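Local atomic coordinates of putative transcriptional regulator (Clostridium difficile, PDB entry 3QI7), a protein that is of unknown function but has a periplasmic-binding-protein-like fold, is probably a lipoprotein, and may bind a small ligand such as a sugar. Residues V63-F68 with D73-K78; N126-S129 with V134-G137; S139-G144 with L177-E182; E214-Q219 with L247-A252; A339-E342 with G346-S349. All blocks are in the same frame, centred on the assembly; numbering follows the deposited sequence. Where two conformers were deposited one is given.

Contact 1 (V63-F68 with D73-K78); sequences VLPENF and DSAINK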
# COMPACT_ATOMS: atom_id res chain seq x y z
N VAL A 63 19.27 -3.34 1.49
CA VAL A 63 18.58 -4.18 0.52
C VAL A 63 18.64 -5.63 0.94
O VAL A 63 19.71 -6.20 1.13
CB VAL A 63 19.16 -4.00 -0.87
CG1 VAL A 63 18.33 -4.76 -1.92
CG2 VAL A 63 19.27 -2.50 -1.18
N LEU A 64 17.48 -6.24 1.12
CA LEU A 64 17.42 -7.65 1.50
C LEU A 64 17.90 -8.54 0.34
O LEU A 64 17.73 -8.18 -0.83
CB LEU A 64 15.98 -8.04 1.86
CG LEU A 64 15.36 -7.42 3.11
CD1 LEU A 64 13.82 -7.44 2.97
CD2 LEU A 64 15.80 -8.12 4.41
N PRO A 65 18.41 -9.74 0.67
CA PRO A 65 18.72 -10.70 -0.38
C PRO A 65 17.46 -11.04 -1.16
O PRO A 65 16.37 -10.95 -0.63
CB PRO A 65 19.26 -11.93 0.39
CG PRO A 65 18.96 -11.72 1.79
CD PRO A 65 18.62 -10.27 2.03
N GLU A 66 17.61 -11.41 -2.43
CA GLU A 66 16.48 -11.93 -3.20
C GLU A 66 15.91 -13.15 -2.48
O GLU A 66 16.65 -13.92 -1.88
CB GLU A 66 16.91 -12.31 -4.61
CG GLU A 66 17.23 -11.10 -5.48
CD GLU A 66 17.44 -11.47 -6.93
OE1 GLU A 66 17.81 -12.62 -7.22
OE2 GLU A 66 17.24 -10.60 -7.79
N ASN A 67 14.58 -13.29 -2.52
CA ASN A 67 13.92 -14.49 -2.01
C ASN A 67 14.30 -14.67 -0.55
O ASN A 67 14.72 -15.75 -0.15
CB ASN A 67 14.35 -15.72 -2.82
CG ASN A 67 14.02 -15.60 -4.29
OD1 ASN A 67 12.86 -15.46 -4.67
ND2 ASN A 67 15.04 -15.65 -5.13
N PHE A 68 14.19 -13.59 0.22
CA PHE A 68 14.82 -13.52 1.55
C PHE A 68 14.31 -14.55 2.57
O PHE A 68 15.07 -14.94 3.44
CB PHE A 68 14.78 -12.08 2.13
CG PHE A 68 13.48 -11.71 2.84
CD1 PHE A 68 13.24 -12.13 4.16
CD2 PHE A 68 12.53 -10.92 2.22
CE1 PHE A 68 12.07 -11.78 4.82
CE2 PHE A 68 11.35 -10.55 2.86
CZ PHE A 68 11.12 -10.98 4.18
N ASP A 73 18.57 -16.10 7.40
CA ASP A 73 19.64 -15.74 8.34
C ASP A 73 20.51 -14.60 7.82
O ASP A 73 20.92 -13.71 8.57
CB ASP A 73 20.50 -16.96 8.64
CG ASP A 73 19.68 -18.14 9.08
OD1 ASP A 73 19.41 -18.24 10.30
OD2 ASP A 73 19.28 -18.95 8.20
N SER A 74 20.79 -14.63 6.52
CA SER A 74 21.54 -13.55 5.90
C SER A 74 20.72 -12.25 5.96
O SER A 74 21.27 -11.17 6.21
CB SER A 74 21.89 -13.93 4.46
OG SER A 74 22.41 -12.82 3.74
N ALA A 75 19.40 -12.36 5.77
CA ALA A 75 18.52 -11.18 5.81
C ALA A 75 18.49 -10.60 7.21
O ALA A 75 18.61 -9.39 7.40
CB ALA A 75 17.12 -11.52 5.33
N ILE A 76 18.35 -11.47 8.21
CA ILE A 76 18.34 -11.06 9.60
C ILE A 76 19.65 -10.40 10.02
O ILE A 76 19.65 -9.31 10.61
CB ILE A 76 17.99 -12.26 10.54
CG1 ILE A 76 16.47 -12.53 10.47
CG2 ILE A 76 18.42 -11.96 11.97
CD1 ILE A 76 16.04 -13.85 11.11
N ASN A 77 20.76 -11.06 9.69
CA ASN A 77 22.09 -10.53 10.01
C ASN A 77 22.30 -9.13 9.41
O ASN A 77 22.81 -8.25 10.10
CB ASN A 77 23.20 -11.50 9.59
CG ASN A 77 23.16 -12.81 10.37
OD1 ASN A 77 23.81 -13.79 10.00
ND2 ASN A 77 22.38 -12.83 11.45
N LYS A 78 21.88 -8.95 8.16
CA LYS A 78 21.98 -7.68 7.44
C LYS A 78 21.34 -6.53 8.24
O LYS A 78 21.87 -5.42 8.30
CB LYS A 78 21.30 -7.81 6.05
CG LYS A 78 21.71 -6.76 5.01
CD LYS A 78 21.67 -7.29 3.56
CE LYS A 78 22.46 -6.30 2.66
NZ LYS A 78 22.26 -6.39 1.16
O HOH W 1 22.12 -3.24 1.62
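Lys-78, on helix 72-80, reaches back to Val-63 at the end of strand 57-63, joining the two ends of a strand-loop-helix connection of the periplasmic-binding-protein-like fold. The lysine leaves CB with CG opposite the backbone N (chi1 -161°), and a bend at chi2 then swings the chain across to the loop. CD passes 3.3 Å from Val-63 O, CE lies closer still, and NZ finishes on the same oxygen, donating a short hydrogen bond of 2.6 Å from NZ to Val-63 O. The ammonium lies in the plane of that carbonyl, at a C=O...N angle of 155°. A water adds to this corner, accepting from Val-63 N at 2.9 Å and, weakly, from Lys-78 NZ.

One turn earlier in the helix the contact is apolar. Ala-75 CB points into the loop and is met by Leu-64 CD2, by the Pro-65 ring and by Phe-68 CB, so that three side chains close round one methyl group. The inner end of this cluster is buried, with the Phe-68 side chain also touching Thr-95 and Leu-100, whereas Ser-74 stands at its exposed border. The methyl Leu-64 CD2 and the ring carbon Pro-65 CD each lie 3.8 Å from Ala-75 CB.

Contact 2 (N126-S129 with V134-G137); sequences NQLS and VNLG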
# COMPACT_ATOMS: atom_id res chain seq x y z
N ASN A 126 -0.04 -8.92 16.29
CA ASN A 126 0.10 -8.84 17.74
C ASN A 126 1.58 -8.88 18.16
O ASN A 126 2.01 -8.16 19.07
CB ASN A 126 -0.69 -9.97 18.40
CG ASN A 126 -2.18 -9.80 18.22
OD1 ASN A 126 -2.86 -9.24 19.08
ND2 ASN A 126 -2.69 -10.22 17.07
N GLN A 127 2.35 -9.72 17.49
CA GLN A 127 3.78 -9.83 17.74
C GLN A 127 4.49 -8.54 17.35
O GLN A 127 5.35 -8.03 18.06
CB GLN A 127 4.36 -10.99 16.95
CG GLN A 127 3.85 -12.34 17.39
CD GLN A 127 4.58 -12.80 18.60
OE1 GLN A 127 5.79 -13.06 18.54
NE2 GLN A 127 3.87 -12.90 19.72
N LEU A 128 4.12 -8.00 16.19
CA LEU A 128 4.63 -6.70 15.77
C LEU A 128 4.38 -5.62 16.84
O LEU A 128 5.27 -4.81 17.15
CB LEU A 128 3.99 -6.29 14.45
CG LEU A 128 4.47 -6.97 13.16
CD1 LEU A 128 3.67 -6.46 11.95
CD2 LEU A 128 5.96 -6.72 12.89
N SER A 129 3.18 -5.60 17.40
CA SER A 129 2.84 -4.57 18.39
C SER A 129 3.71 -4.69 19.64
O SER A 129 4.15 -3.67 20.20
CB SER A 129 1.35 -4.66 18.77
OG SER A 129 1.05 -3.80 19.86
N VAL A 134 6.62 1.32 16.38
CA VAL A 134 5.50 1.88 15.58
C VAL A 134 5.22 0.94 14.42
O VAL A 134 6.15 0.48 13.75
CB VAL A 134 5.83 3.29 15.04
CG1 VAL A 134 4.63 3.87 14.24
CG2 VAL A 134 6.20 4.23 16.19
N ASN A 135 3.96 0.61 14.24
CA ASN A 135 3.50 -0.35 13.24
C ASN A 135 2.38 0.24 12.40
O ASN A 135 1.36 0.65 12.92
CB ASN A 135 3.07 -1.64 13.93
CG ASN A 135 4.20 -2.27 14.72
OD1 ASN A 135 5.11 -2.86 14.14
ND2 ASN A 135 4.20 -2.06 16.05
N LEU A 136 2.62 0.29 11.10
CA LEU A 136 1.72 0.87 10.13
C LEU A 136 1.41 -0.20 9.10
O LEU A 136 2.30 -0.94 8.67
CB LEU A 136 2.41 2.01 9.42
CG LEU A 136 2.99 3.12 10.31
CD1 LEU A 136 3.82 4.12 9.42
CD2 LEU A 136 1.89 3.82 11.07
N GLY A 137 0.13 -0.34 8.76
CA GLY A 137 -0.28 -1.38 7.85
C GLY A 137 -1.67 -1.13 7.31
O GLY A 137 -2.23 -0.04 7.43
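Asn-135 projects from strand 134-137 against Leu-128 of helix 125-131, inside the beta-alpha-beta unit formed by strand 115-118, that helix and strand 134-137. Asn-135 has more of its surface buried here than any other residue of the two segments. Its CG stands beside the backbone N and opposite the carbonyl carbon (chi1 -59°), which carries the amide out of the strand to the carbonyl end of Leu-128. ND2 lies 3.1 Å from Leu-128 O, but the N-H...O angle of 123° makes this a weak hydrogen bond. The two N-H groups of ND2 have firmer partners in Val-132 O and Asn-360 O, so Leu-128 O can at most share one of them, in keeping with its poor angle. OD1 is bound to Ser-118 OG on the preceding strand of the unit. With both ends of the amide engaged, its rotation is well fixed, and these polar atoms, buried as they are, find partners within the protein.

Leu-128 contributes in two ways, offering its carbonyl to ND2 and the flank of its side chain to the other end of the amide. Its side chain runs at a slant to that of Asn-135, and CB lies 3.6 Å from Asn-135 OD1.

Ser-129 takes a smaller part, through its backbone and not its hydroxyl. In one of its two conformers OG bonds to Asn-360 OD1, while Ser-129 CA rests 3.7 Å from Asn-135 ND2.

Contact 3 (S139-G144 with L177-E182); sequences SAEERG and LEMIKE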
# COMPACT_ATOMS: atom_id res chain seq x y z
N SER A 139 -5.66 -2.96 7.02
CA SER A 139 -6.60 -3.96 7.52
C SER A 139 -7.47 -4.40 6.35
O SER A 139 -8.14 -3.58 5.70
CB SER A 139 -7.45 -3.36 8.65
OG SER A 139 -8.69 -4.04 8.79
N ALA A 140 -7.44 -5.70 6.04
CA ALA A 140 -8.25 -6.25 4.96
C ALA A 140 -9.74 -6.04 5.24
O ALA A 140 -10.52 -5.82 4.32
CB ALA A 140 -7.94 -7.76 4.74
N GLU A 141 -10.13 -6.15 6.50
CA GLU A 141 -11.53 -5.93 6.88
C GLU A 141 -11.97 -4.51 6.56
O GLU A 141 -13.00 -4.30 5.91
CB GLU A 141 -11.73 -6.19 8.37
CG GLU A 141 -12.08 -7.63 8.66
CD GLU A 141 -12.62 -7.84 10.08
OE1 GLU A 141 -12.81 -9.02 10.46
OE2 GLU A 141 -12.85 -6.83 10.80
N GLU A 142 -11.19 -3.53 7.04
CA GLU A 142 -11.56 -2.15 6.85
C GLU A 142 -11.49 -1.78 5.34
O GLU A 142 -12.35 -1.02 4.84
CB GLU A 142 -10.68 -1.25 7.72
CG GLU A 142 -11.05 0.23 7.62
CD GLU A 142 -12.38 0.57 8.28
OE1 GLU A 142 -12.99 -0.31 8.96
OE2 GLU A 142 -12.81 1.73 8.13
N ARG A 143 -10.53 -2.35 4.62
CA ARG A 143 -10.47 -2.14 3.14
C ARG A 143 -11.76 -2.58 2.46
O ARG A 143 -12.29 -1.88 1.58
CB ARG A 143 -9.26 -2.86 2.55
CG ARG A 143 -9.23 -2.96 1.02
CD ARG A 143 -8.65 -1.70 0.40
NE ARG A 143 -8.91 -1.66 -1.05
CZ ARG A 143 -8.28 -2.39 -1.96
NH1 ARG A 143 -7.31 -3.23 -1.61
NH2 ARG A 143 -8.60 -2.26 -3.26
N GLY A 144 -12.25 -3.76 2.84
CA GLY A 144 -13.50 -4.29 2.27
C GLY A 144 -14.68 -3.36 2.48
O GLY A 144 -15.46 -3.10 1.56
N LEU A 177 -13.00 -10.08 1.24
CA LEU A 177 -14.24 -10.59 0.64
C LEU A 177 -15.41 -10.64 1.61
O LEU A 177 -16.51 -10.17 1.30
CB LEU A 177 -13.99 -11.97 0.02
CG LEU A 177 -15.22 -12.76 -0.44
CD1 LEU A 177 -16.01 -12.01 -1.45
CD2 LEU A 177 -14.76 -14.11 -1.04
N GLU A 178 -15.19 -11.25 2.79
CA GLU A 178 -16.20 -11.36 3.83
C GLU A 178 -16.77 -9.99 4.26
O GLU A 178 -18.00 -9.83 4.42
CB GLU A 178 -15.65 -12.15 5.06
CG GLU A 178 -16.46 -12.06 6.38
CD GLU A 178 -15.92 -12.97 7.52
OE1 GLU A 178 -14.73 -12.86 7.89
OE2 GLU A 178 -16.69 -13.81 8.06
N MSE A 179 -15.90 -9.01 4.46
CA MSE A 179 -16.35 -7.70 4.84
C MSE A 179 -16.98 -6.95 3.66
O MSE A 179 -17.92 -6.19 3.89
CB MSE A 179 -15.22 -6.88 5.49
CG MSE A 179 -15.71 -5.58 6.07
SE MSE A 179 -17.14 -5.82 7.41
CE MSE A 179 -16.08 -6.69 8.79
N ILE A 180 -16.55 -7.17 2.42
CA ILE A 180 -17.28 -6.56 1.30
C ILE A 180 -18.72 -7.07 1.28
O ILE A 180 -19.65 -6.28 1.11
CB ILE A 180 -16.64 -6.82 -0.08
CG1 ILE A 180 -15.31 -6.12 -0.18
CG2 ILE A 180 -17.54 -6.34 -1.24
CD1 ILE A 180 -14.39 -6.69 -1.29
N LYS A 181 -18.89 -8.38 1.47
CA LYS A 181 -20.21 -9.02 1.41
C LYS A 181 -21.15 -8.52 2.49
O LYS A 181 -22.32 -8.24 2.23
CB LYS A 181 -20.08 -10.56 1.52
CG LYS A 181 -21.34 -11.33 1.23
CD LYS A 181 -21.09 -12.86 1.31
CE LYS A 181 -22.33 -13.65 0.92
NZ LYS A 181 -22.12 -15.13 1.00
N GLU A 182 -20.62 -8.41 3.70
CA GLU A 182 -21.39 -7.97 4.87
C GLU A 182 -21.76 -6.51 4.70
O GLU A 182 -22.94 -6.11 4.89
CB GLU A 182 -20.53 -8.20 6.11
CG GLU A 182 -21.08 -7.80 7.45
CD GLU A 182 -20.05 -8.09 8.56
OE1 GLU A 182 -19.49 -9.22 8.55
OE2 GLU A 182 -19.78 -7.20 9.40
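Met-179, present as selenomethionine, sets its CG opposite the backbone N (chi1 -172°) and then folds twice, at chi2 and chi3, which brings the side chain back over Glu-141 on the neighbouring helix. Its CG comes within 3.0 Å of Glu-141 O, a tight carbon-to-carbonyl approach, and CB is not far behind. Further out the terminal methyl CE lies alongside the glutamate, 3.8 Å from Glu-141 OE2; the Glu-141 chain is extended beyond CG, so its aliphatic part and carboxylate pass the methyl at a slant.

Helices 140-153 and 171-186 come together here. The short axes of 140-144 and 177-182 cross at -34° and approach to 7.5 Å. The close approach falls at Gly-144, which has no side chain and whose CA is 4.5 Å from Ile-180 CA. Ile-180 CG1 fills the flank, 3.5 Å from Gly-144 O, while the rest of the isoleucine leans on Phe-159, His-161 and Phe-191 of the three-stranded sheet.

The joint therefore rests on close backbone approach and on carbon against carbonyl oxygen, with the carboxylate of Glu-141 at its rim. Glu-178 brings a like charge to the same edge, its OE1 5.0 Å from Glu-141 OE1, but Lys-175 of the same helix touches Glu-141 and probably offsets the repulsion, so the contact depends mainly on van der Waals packing.

Contact 4 (E214-Q219 with L247-A252); sequences EDIEKQ and LKYIVA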
# COMPACT_ATOMS: atom_id res chain seq x y z
N GLU A 214 -16.09 -12.77 -20.77
CA GLU A 214 -17.43 -13.30 -21.00
C GLU A 214 -18.34 -13.06 -19.81
O GLU A 214 -19.49 -12.68 -19.99
CB GLU A 214 -17.39 -14.78 -21.38
CG GLU A 214 -16.67 -15.01 -22.68
CD GLU A 214 -17.31 -14.27 -23.85
OE1 GLU A 214 -18.56 -14.35 -24.00
OE2 GLU A 214 -16.56 -13.62 -24.62
N ASP A 215 -17.83 -13.22 -18.59
CA ASP A 215 -18.68 -13.05 -17.40
C ASP A 215 -19.11 -11.58 -17.19
O ASP A 215 -20.29 -11.28 -16.92
CB ASP A 215 -18.00 -13.58 -16.16
CG ASP A 215 -18.99 -13.80 -15.02
OD1 ASP A 215 -19.72 -14.82 -15.09
OD2 ASP A 215 -19.07 -12.94 -14.12
N ILE A 216 -18.15 -10.67 -17.35
CA ILE A 216 -18.42 -9.23 -17.26
C ILE A 216 -19.50 -8.82 -18.23
O ILE A 216 -20.46 -8.18 -17.84
CB ILE A 216 -17.12 -8.39 -17.44
CG1 ILE A 216 -16.18 -8.65 -16.25
CG2 ILE A 216 -17.45 -6.89 -17.55
CD1 ILE A 216 -14.79 -8.16 -16.45
N GLU A 217 -19.38 -9.20 -19.50
CA GLU A 217 -20.49 -8.97 -20.43
C GLU A 217 -21.85 -9.44 -19.87
O GLU A 217 -22.85 -8.73 -19.97
CB GLU A 217 -20.22 -9.64 -21.78
CG GLU A 217 -19.08 -8.98 -22.53
CD GLU A 217 -18.81 -9.65 -23.86
OE1 GLU A 217 -19.77 -10.20 -24.45
OE2 GLU A 217 -17.64 -9.61 -24.30
N LYS A 218 -21.85 -10.61 -19.25
CA LYS A 218 -23.08 -11.17 -18.68
C LYS A 218 -23.65 -10.33 -17.56
O LYS A 218 -24.88 -10.14 -17.47
CB LYS A 218 -22.86 -12.63 -18.22
CG LYS A 218 -22.68 -13.57 -19.42
CD LYS A 218 -22.94 -15.04 -19.08
CE LYS A 218 -21.78 -15.68 -18.33
NZ LYS A 218 -21.89 -17.17 -18.41
N GLN A 219 -22.76 -9.83 -16.70
CA GLN A 219 -23.16 -9.07 -15.54
C GLN A 219 -23.74 -7.71 -15.95
O GLN A 219 -24.72 -7.25 -15.35
CB GLN A 219 -22.00 -8.91 -14.54
CG GLN A 219 -21.37 -10.24 -14.05
CD GLN A 219 -22.31 -11.15 -13.27
OE1 GLN A 219 -23.40 -10.74 -12.89
NE2 GLN A 219 -21.86 -12.39 -13.01
N LEU A 247 -17.52 -1.01 -21.95
CA LEU A 247 -18.89 -1.18 -21.42
C LEU A 247 -19.32 -0.08 -20.43
O LEU A 247 -20.51 0.05 -20.10
CB LEU A 247 -19.03 -2.56 -20.75
CG LEU A 247 -18.98 -3.82 -21.63
CD1 LEU A 247 -19.19 -5.09 -20.77
CD2 LEU A 247 -20.02 -3.78 -22.75
N LYS A 248 -18.34 0.68 -19.94
CA LYS A 248 -18.53 1.94 -19.23
C LYS A 248 -19.15 1.73 -17.87
O LYS A 248 -19.98 2.51 -17.42
CB LYS A 248 -19.31 2.94 -20.07
CG LYS A 248 -18.73 3.18 -21.46
CD LYS A 248 -18.37 4.63 -21.65
CE LYS A 248 -18.16 4.97 -23.12
NZ LYS A 248 -16.79 4.60 -23.55
N TYR A 249 -18.68 0.68 -17.21
CA TYR A 249 -19.12 0.37 -15.88
C TYR A 249 -18.22 1.08 -14.87
O TYR A 249 -17.45 1.96 -15.26
CB TYR A 249 -19.21 -1.16 -15.67
CG TYR A 249 -18.00 -2.00 -16.03
CD1 TYR A 249 -16.88 -2.04 -15.22
CD2 TYR A 249 -18.01 -2.80 -17.17
CE1 TYR A 249 -15.78 -2.88 -15.52
CE2 TYR A 249 -16.91 -3.61 -17.50
CZ TYR A 249 -15.81 -3.64 -16.69
OH TYR A 249 -14.76 -4.46 -17.05
N ILE A 250 -18.34 0.72 -13.60
CA ILE A 250 -17.55 1.35 -12.55
C ILE A 250 -16.43 0.42 -12.06
O ILE A 250 -16.63 -0.79 -11.90
CB ILE A 250 -18.43 1.73 -11.32
CG1 ILE A 250 -19.53 2.71 -11.72
CG2 ILE A 250 -17.62 2.31 -10.22
CD1 ILE A 250 -20.82 2.56 -10.86
N VAL A 251 -15.25 1.00 -11.86
CA VAL A 251 -14.14 0.31 -11.18
C VAL A 251 -13.64 1.23 -10.06
O VAL A 251 -12.71 2.04 -10.23
CB VAL A 251 -13.00 -0.09 -12.15
CG1 VAL A 251 -11.97 -0.95 -11.43
CG2 VAL A 251 -13.61 -0.80 -13.39
N ALA A 252 -14.25 1.06 -8.90
CA ALA A 252 -13.98 1.97 -7.77
C ALA A 252 -12.50 1.88 -7.36
O ALA A 252 -11.88 2.89 -7.03
CB ALA A 252 -14.90 1.64 -6.61
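Ile-216, on helix 203-223, and Tyr-249, in the loop after helix 234-247, make the closest apolar contact. The branch methyl Ile-216 CG2 lies 3.3 Å from Tyr-249 CE2, and also near CZ and OH, while CD1 of the same isoleucine reaches the hydroxyl oxygen at 3.7 Å. The two side chains cross at about a right angle, and the methyl comes to the ring obliquely. Tyr-249 CG sits between the backbone N and the carbonyl carbon (chi1 52°), a placing that turns the ring back toward the helix.

Leu-247 completes the apolar patch. Its methyl CD1 settles between two residues of the facing helix, 4.1 Å from Ile-216 CG2 and the same distance from Glu-217 CA.

Polar groups border this patch. Tyr-249 OH is hydrogen-bonded to Ile-240 O, and Glu-217 OE2 forms a salt bridge with Lys-243, both on helix 234-247; the salt bridge therefore also joins the two helices. Within helix 203-223, Gln-219 NE2 donates to Asp-215 OD2 at 3.1 Å, nearly straight at 171°; OD2 also binds Tyr-162 OH.

The loop leaves helix 234-247 at Lys-248, which has positive phi, and runs on beside strand 228-231, with backbone hydrogen bonds from Ile-250 to Ile-227 and Val-229. Helix 203-223 lies against strands 159-164 and 191-196. Strand 228-231 separates the two helices along the chain, so the contact joins successive helices of the alternating alpha/beta part built on the three-stranded parallel sheet.

Contact 5 (A339-E342 with G346-S349); sequences AFTE and GIGS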
# COMPACT_ATOMS: atom_id res chain seq x y z
N ALA A 339 -3.22 14.28 11.04
CA ALA A 339 -2.72 15.65 10.87
C ALA A 339 -1.33 15.64 10.22
O ALA A 339 -1.05 16.47 9.35
CB ALA A 339 -2.72 16.41 12.23
N PHE A 340 -0.46 14.73 10.67
CA PHE A 340 0.91 14.59 10.12
C PHE A 340 0.85 14.22 8.64
O PHE A 340 1.61 14.76 7.84
CB PHE A 340 1.69 13.56 10.92
CG PHE A 340 3.18 13.56 10.67
CD1 PHE A 340 3.98 14.59 11.14
CD2 PHE A 340 3.79 12.51 9.97
CE1 PHE A 340 5.37 14.58 10.91
CE2 PHE A 340 5.19 12.50 9.74
CZ PHE A 340 5.96 13.52 10.23
N THR A 341 -0.11 13.37 8.26
CA THR A 341 -0.32 13.03 6.85
C THR A 341 -0.75 14.26 6.04
O THR A 341 -0.27 14.47 4.95
CB THR A 341 -1.30 11.86 6.71
OG1 THR A 341 -0.74 10.72 7.36
CG2 THR A 341 -1.62 11.52 5.24
N GLU A 342 -1.65 15.09 6.57
CA GLU A 342 -1.99 16.35 5.89
C GLU A 342 -0.77 17.24 5.74
O GLU A 342 -0.47 17.76 4.65
CB GLU A 342 -3.07 17.11 6.64
CG GLU A 342 -4.40 16.42 6.72
CD GLU A 342 -5.25 16.58 5.49
OE1 GLU A 342 -4.80 17.26 4.51
OE2 GLU A 342 -6.38 16.02 5.54
N GLY A 346 -0.38 16.44 2.17
CA GLY A 346 -1.58 17.17 1.72
C GLY A 346 -2.73 16.29 1.25
O GLY A 346 -3.50 16.66 0.35
N ILE A 347 -2.85 15.11 1.86
CA ILE A 347 -3.95 14.21 1.60
C ILE A 347 -4.68 13.79 2.90
O ILE A 347 -4.11 13.79 4.02
CB ILE A 347 -3.50 12.95 0.79
CG1 ILE A 347 -2.67 11.98 1.65
CG2 ILE A 347 -2.75 13.35 -0.52
CD1 ILE A 347 -2.05 10.78 0.81
N GLY A 348 -5.95 13.42 2.73
CA GLY A 348 -6.74 12.93 3.85
C GLY A 348 -6.53 11.44 4.02
O GLY A 348 -6.17 10.70 3.08
N SER A 349 -6.79 10.99 5.24
CA SER A 349 -6.57 9.61 5.60
C SER A 349 -7.39 9.27 6.84
O SER A 349 -7.87 10.16 7.52
CB SER A 349 -5.06 9.42 5.95
OG SER A 349 -4.66 10.18 7.09
O HOH W 2 -7.33 13.58 7.54
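Gly-346 ends helix 334-345 by taking up positive phi (61°), and its N turns back to Glu-342 O at 2.8 Å, with a weak second bond to Thr-341 O, as the chain leaves the helix and doubles back along its last turns.

Glu-342 folds over the returning backbone. Bent at chi2, its side chain brings the carboxylate to Ile-347 O, which approaches the flat group over its face: CD is 3.4 Å from Ile-347 O, and both carboxylate oxygens are about equally distant from it. OE2 also rests 3.5 Å from Gly-348 CA. The carbonyl oxygen sits over the carboxylate carbon rather than at its oxygens, probably a weakly unfavourable approach that the exposed position of Glu-342 would moderate.

Thr-341 lies on the inner side of the turn. Its methyl CG2 packs 3.8 Å from Ile-347 CG1 and 3.6 Å from Ile-347 O, and its CB is 3.8 Å from Ser-349 OG. The threonine hydroxyl bonds within its own helix, to Leu-337 O.

On the side facing helix 306-324, Thr-341 touches Phe-309. Ile-347 and Ser-349 lean on Leu-366, and Gly-348 pairs through its backbone with Ser-367, so the turn hands the chain from helix 334-345 to strand 349-353, which runs antiparallel to strand 361-370.

The five contacts follow one another along the chain and none encloses another. Contacts 1, 2 and 5 belong to the part of the protein built on the large mixed sheet: strands 57-63 and 134-137 lie in it, and strand 349-353, reached through contact 5, joins it through strand 361-370. Contacts 3 and 4 belong to the part round the three-stranded parallel sheet. Centres of contacts 1 and 4 are 43 Å apart, on opposite sides of the chain's centre. Contacts 2 and 3 adjoin in sequence where strand 134-137 leads to helix 140-153, so this is one of the places where the chain passes between the two parts, consistent with a two-lobed periplasmic-binding-protein-like architecture.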